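Glycosyl hydrolase family 62 protein (Coprinopsis cinerea, PDB 5B6T) probably releases arabinofuranosyl side groups from arabinoxylan, as an alpha-L-arabinofuranosidase of glycoside hydrolase family 62. Local coordinates at residues A[126-130]-A[131-135]. Residues are numbered along the deposited sequence; the frame is centred on the assembly and turned at random.
Sequences SGMPA and IIRNN
The guanidinium of R133 rests one face on the backbone of A130, whose CA stands 3.4 Å above its plane and displaced from the centre of the group, while the carbonyl oxygen of M128 meets its edge. That edge contact is a hydrogen bond: R133 NH1 lies 3.0 Å from M128 O, with an N-H...O angle of 151° and the acceptor close to the guanidinium plane. A bend at chi3 turns the arginine back over A130, the first residue of the helix, toward the M128 carbonyl, which is how NH1 reaches an oxygen five positions earlier. R133 NE is held from elsewhere, by a glycerol, probably from the crystallisation liquor, that also hydrogen-bonds N134 OD1. The methionine chain and the aliphatic part of the arginine run past each other in opposite directions, M128 CG to R133 CG at 3.8 Å. M128 also crosses I132 at about a right angle; with its CG anti to the backbone N (chi1 -169°), the methionine brings M128 SD to 3.8 Å from I132 CG2. An alanine here would keep the carbonyl and the CB contact, but losing CG and SD would probably open a gap beside I132 CG2 and thin the packing on R133 CG. P129 lies alongside I132, P129 CD to I132 CD1 at 4.1 Å, and both touch W141. Backbone bonds fix the turn itself: R133 N gives a nearly straight bond to P129 O (3.0 Å, 172°), I132 N adds a weak one to the same oxygen, and N134 N binds A130 O at 2.8 Å. One turn on, N135 ND2 reaches I131 O at 2.9 Å. The arrangement is that of a helix start with proline at the N-cap, here opening the short helix 130-135 that links two four-stranded antiparallel blades of the five-bladed beta-propeller characteristic of GH62 enzymes.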
loop_
_atom_site.group_PDB
_atom_site.type_symbol
_atom_site.label_atom_id
_atom_site.label_comp_id
_atom_site.label_asym_id
_atom_site.label_seq_id
_atom_site.Cartn_x
_atom_site.Cartn_y
_atom_site.Cartn_z
ATOM N N SER A 126 -16.550 13.380 -6.375
ATOM C CA SER A 126 -17.445 14.196 -5.553
ATOM C C SER A 126 -18.093 13.415 -4.378
ATOM O O SER A 126 -18.526 13.999 -3.383
ATOM C CB SER A 126 -18.486 14.880 -6.465
ATOM O OG SER A 126 -19.400 13.905 -6.947
ATOM N N GLY A 127 -18.092 12.091 -4.460
ATOM C CA GLY A 127 -18.626 11.222 -3.427
ATOM C C GLY A 127 -18.341 9.800 -3.859
ATOM O O GLY A 127 -17.719 9.595 -4.883
ATOM N N MET A 128 -18.814 8.827 -3.104
ATOM C CA MET A 128 -18.617 7.441 -3.469
ATOM C C MET A 128 -19.327 7.148 -4.785
ATOM O O MET A 128 -20.526 7.370 -4.892
ATOM C CB MET A 128 -19.134 6.514 -2.390
ATOM C CG MET A 128 -18.721 5.066 -2.591
ATOM S SD MET A 128 -19.286 3.929 -1.317
ATOM C CE MET A 128 -18.438 4.591 0.130
ATOM N N PRO A 129 -18.585 6.664 -5.797
ATOM C CA PRO A 129 -19.205 6.338 -7.071
ATOM C C PRO A 129 -20.343 5.340 -6.958
ATOM O O PRO A 129 -20.309 4.465 -6.089
ATOM C CB PRO A 129 -18.050 5.746 -7.882
ATOM C CG PRO A 129 -16.832 6.432 -7.332
ATOM C CD PRO A 129 -17.103 6.552 -5.852
ATOM N N ALA A 130 -21.320 5.470 -7.853
ATOM C CA ALA A 130 -22.493 4.590 -7.815
ATOM C C ALA A 130 -22.118 3.128 -7.840
ATOM O O ALA A 130 -22.677 2.343 -7.086
ATOM C CB ALA A 130 -23.426 4.873 -8.976
ATOM N N ILE A 131 -21.173 2.732 -8.689
ATOM C CA ILE A 131 -20.851 1.300 -8.766
ATOM C C ILE A 131 -20.307 0.765 -7.434
ATOM O O ILE A 131 -20.476 -0.424 -7.077
ATOM C CB ILE A 131 -19.893 1.016 -9.949
ATOM C CG1 ILE A 131 -19.851 -0.470 -10.262
ATOM C CG2 ILE A 131 -18.516 1.594 -9.672
ATOM C CD1 ILE A 131 -19.193 -0.794 -11.584
ATOM N N ILE A 132 -19.605 1.628 -6.704
ATOM C CA ILE A 132 -19.055 1.230 -5.416
ATOM C C ILE A 132 -20.162 1.186 -4.356
ATOM O O ILE A 132 -20.285 0.219 -3.615
ATOM C CB ILE A 132 -17.847 2.127 -4.996
ATOM C CG1 ILE A 132 -16.778 2.050 -6.088
ATOM C CG2 ILE A 132 -17.285 1.664 -3.658
ATOM C CD1 ILE A 132 -15.499 2.813 -5.796
ATOM N N ARG A 133 -21.008 2.216 -4.306
ATOM C CA ARG A 133 -22.151 2.190 -3.417
ATOM C C ARG A 133 -23.011 0.950 -3.662
ATOM O O ARG A 133 -23.579 0.349 -2.728
ATOM C CB ARG A 133 -23.048 3.397 -3.648
ATOM C CG ARG A 133 -22.412 4.740 -3.335
ATOM C CD ARG A 133 -23.430 5.883 -3.166
ATOM N NE ARG A 133 -24.478 5.910 -4.159
ATOM C CZ ARG A 133 -24.443 6.555 -5.323
ATOM N NH1 ARG A 133 -23.375 7.259 -5.722
ATOM N NH2 ARG A 133 -25.498 6.468 -6.117
ATOM N N ASN A 134 -23.140 0.582 -4.935
ATOM C CA ASN A 134 -24.034 -0.511 -5.247
ATOM C C ASN A 134 -23.513 -1.883 -4.828
ATOM O O ASN A 134 -24.319 -2.782 -4.511
ATOM C CB ASN A 134 -24.393 -0.491 -6.711
ATOM C CG ASN A 134 -25.358 0.630 -7.044
ATOM O OD1 ASN A 134 -26.004 1.230 -6.152
ATOM N ND2 ASN A 134 -25.458 0.934 -8.328
ATOM N N ASN A 135 -22.185 -2.041 -4.779
ATOM C CA ASN A 135 -21.525 -3.326 -4.589
ATOM C C ASN A 135 -20.749 -3.488 -3.282
ATOM O O ASN A 135 -20.261 -4.573 -2.999
ATOM C CB ASN A 135 -20.582 -3.576 -5.773
ATOM C CG ASN A 135 -21.332 -3.893 -7.031
ATOM O OD1 ASN A 135 -21.961 -4.964 -7.114
ATOM N ND2 ASN A 135 -21.340 -2.985 -7.984
#